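Local atomic coordinates of vaginolysin (Gardnerella vaginalis, PDB entry 5IMY), a protein that probably binds cholesterol in host-cell membranes and lyses the cells as a secreted pore-forming toxin of the cholesterol-dependent cytolysin family. Residues 456-461 with 481-486. Residues are numbered along the deposited sequence; the frame is centred on the assembly and turned at random.
Sequences RTVYDR and PRVAET
Val458 meets both Pro481 and Val483, and these three side chains form the tightly packed middle of the contact. The two branches of Val458 divide the work: CG1 lies 3.8 Å from Val483 CG1, while CG2 is 4.1 Å from Pro481 CB. The split follows from chi1 of -166°, which sets CG1 anti to the backbone N and CG2 beside it. Val458 is the buried member of the group. Next along the chain, Tyr459 CB touches Val483 CG2 at 4.0 Å, and Ile472 of strand 469-475 packs against both residues.

The end at Glu485 is polar and more open to solvent, with Arg461 exposed. Tyr459 carries its ring out along the facing strand, with CG anti to the backbone N, and its OH donates to Glu485 OE2; the 2.4 Å from Tyr459 OH to that oxygen is very short, so the exact length is doubtful. Glu485 reaches the ring at its edge, with the carboxylate plane turned 78° from it. Arg461 adds a salt bridge, NE to Glu485 OE1 at 3.3 Å, but the guanidinium and carboxylate planes stand 86° apart, which excludes a coplanar two-pronged pairing. At the Arg456 end, Pro481 CD sits over one face of the guanidinium, whose NH1 is hydrogen-bonded to Leu479 O.

No backbone hydrogen bond joins the segments; strand 460-464 pairs with 440-443 and strand 480-485 with 469-475. Between these segments side chains make the link, mostly from the loop leading into strand 460-464, and so join the four-stranded sheet to the mixed sheet, the sheet-to-sheet packing of the C-terminal beta sandwich domain of a cholesterol-dependent cytolysin.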
loop_
_atom_site.group_PDB
_atom_site.type_symbol
_atom_site.label_atom_id
_atom_site.label_comp_id
_atom_site.label_asym_id
_atom_site.label_seq_id
_atom_site.Cartn_x
_atom_site.Cartn_y
_atom_site.Cartn_z
ATOM N N ARG A 456 -7.035 -9.202 -40.417
ATOM C CA ARG A 456 -6.048 -10.275 -40.342
ATOM C C ARG A 456 -5.006 -9.922 -39.289
ATOM O O ARG A 456 -4.362 -8.872 -39.378
ATOM C CB ARG A 456 -5.384 -10.498 -41.699
ATOM C CG ARG A 456 -4.105 -11.316 -41.638
ATOM C CD ARG A 456 -3.624 -11.673 -43.030
ATOM N NE ARG A 456 -2.291 -12.267 -43.016
ATOM C CZ ARG A 456 -1.695 -12.791 -44.082
ATOM N NH1 ARG A 456 -2.315 -12.802 -45.256
ATOM N NH2 ARG A 456 -0.480 -13.309 -43.975
ATOM N N THR A 457 -4.824 -10.808 -38.313
ATOM C CA THR A 457 -3.999 -10.507 -37.149
ATOM C C THR A 457 -2.521 -10.630 -37.495
ATOM O O THR A 457 -2.047 -11.709 -37.866
ATOM C CB THR A 457 -4.348 -11.438 -35.988
ATOM O OG1 THR A 457 -5.716 -11.246 -35.613
ATOM C CG2 THR A 457 -3.452 -11.154 -34.781
ATOM N N VAL A 458 -1.800 -9.521 -37.367
ATOM C CA VAL A 458 -0.343 -9.506 -37.338
ATOM C C VAL A 458 0.071 -9.242 -35.897
ATOM O O VAL A 458 -0.494 -8.361 -35.241
ATOM C CB VAL A 458 0.237 -8.435 -38.279
ATOM C CG1 VAL A 458 1.727 -8.666 -38.504
ATOM C CG2 VAL A 458 -0.517 -8.405 -39.606
ATOM N N TYR A 459 1.025 -10.022 -35.394
ATOM C CA TYR A 459 1.609 -9.759 -34.082
ATOM C C TYR A 459 0.561 -9.622 -32.982
ATOM O O TYR A 459 -0.047 -8.559 -32.825
ATOM C CB TYR A 459 2.456 -8.484 -34.143
ATOM C CG TYR A 459 3.168 -8.161 -32.852
ATOM C CD1 TYR A 459 4.472 -8.577 -32.635
ATOM C CD2 TYR A 459 2.535 -7.438 -31.848
ATOM C CE1 TYR A 459 5.128 -8.284 -31.458
ATOM C CE2 TYR A 459 3.179 -7.143 -30.667
ATOM C CZ TYR A 459 4.475 -7.568 -30.477
ATOM O OH TYR A 459 5.115 -7.269 -29.299
ATOM N N ASP A 460 0.356 -10.682 -32.202
ATOM C CA ASP A 460 -0.510 -10.641 -31.025
ATOM C C ASP A 460 0.290 -11.171 -29.843
ATOM O O ASP A 460 0.613 -12.362 -29.795
ATOM C CB ASP A 460 -1.780 -11.465 -31.238
ATOM C CG ASP A 460 -2.797 -11.270 -30.127
ATOM O OD1 ASP A 460 -2.450 -10.649 -29.101
ATOM O OD2 ASP A 460 -3.942 -11.745 -30.278
ATOM N N ARG A 461 0.608 -10.294 -28.893
ATOM C CA ARG A 461 1.427 -10.665 -27.746
ATOM C C ARG A 461 0.872 -10.027 -26.482
ATOM O O ARG A 461 0.330 -8.918 -26.507
ATOM C CB ARG A 461 2.891 -10.253 -27.950
ATOM C CG ARG A 461 3.804 -11.433 -28.243
ATOM C CD ARG A 461 5.051 -11.030 -29.012
ATOM N NE ARG A 461 6.159 -10.662 -28.136
ATOM C CZ ARG A 461 6.918 -11.536 -27.482
ATOM N NH1 ARG A 461 6.683 -12.838 -27.589
ATOM N NH2 ARG A 461 7.909 -11.109 -26.712
ATOM N N PRO A 481 2.183 -9.902 -44.993
ATOM C CA PRO A 481 2.671 -8.884 -44.064
ATOM C C PRO A 481 3.855 -9.397 -43.261
ATOM O O PRO A 481 4.049 -10.602 -43.081
ATOM C CB PRO A 481 1.458 -8.626 -43.162
ATOM C CG PRO A 481 0.657 -9.912 -43.209
ATOM C CD PRO A 481 1.163 -10.756 -44.362
ATOM N N ARG A 482 4.660 -8.453 -42.781
ATOM C CA ARG A 482 5.834 -8.787 -41.991
ATOM C C ARG A 482 5.949 -7.817 -40.824
ATOM O O ARG A 482 5.495 -6.673 -40.897
ATOM C CB ARG A 482 7.108 -8.772 -42.850
ATOM C CG ARG A 482 7.117 -9.872 -43.908
ATOM C CD ARG A 482 8.520 -10.245 -44.366
ATOM N NE ARG A 482 9.032 -9.342 -45.393
ATOM C CZ ARG A 482 8.719 -9.416 -46.684
ATOM N NH1 ARG A 482 7.882 -10.349 -47.124
ATOM N NH2 ARG A 482 9.240 -8.549 -47.542
ATOM N N VAL A 483 6.556 -8.300 -39.737
ATOM C CA VAL A 483 6.627 -7.567 -38.479
ATOM C C VAL A 483 7.891 -8.000 -37.749
ATOM O O VAL A 483 8.418 -9.089 -37.977
ATOM C CB VAL A 483 5.366 -7.813 -37.612
ATOM C CG1 VAL A 483 5.268 -9.282 -37.209
ATOM C CG2 VAL A 483 5.350 -6.903 -36.389
ATOM N N ALA A 484 8.382 -7.134 -36.861
ATOM C CA ALA A 484 9.615 -7.416 -36.140
ATOM C C ALA A 484 9.609 -6.707 -34.792
ATOM O O ALA A 484 8.948 -5.680 -34.615
ATOM C CB ALA A 484 10.840 -6.993 -36.959
ATOM N N GLU A 485 10.368 -7.268 -33.847
ATOM C CA GLU A 485 10.461 -6.769 -32.480
ATOM C C GLU A 485 11.928 -6.715 -32.069
ATOM O O GLU A 485 12.717 -7.579 -32.462
ATOM C CB GLU A 485 9.674 -7.668 -31.519
ATOM C CG GLU A 485 8.871 -6.921 -30.472
ATOM C CD GLU A 485 8.283 -7.851 -29.429
ATOM O OE1 GLU A 485 8.692 -9.029 -29.382
ATOM O OE2 GLU A 485 7.405 -7.405 -28.662
ATOM N N THR A 486 12.291 -5.711 -31.266
ATOM C CA THR A 486 13.697 -5.383 -31.030
ATOM C C THR A 486 14.146 -5.507 -29.582
ATOM O O THR A 486 15.249 -5.998 -29.336
ATOM C CB THR A 486 13.986 -3.950 -31.497
ATOM O OG1 THR A 486 13.321 -3.025 -30.629
ATOM C CG2 THR A 486 13.511 -3.737 -32.926
#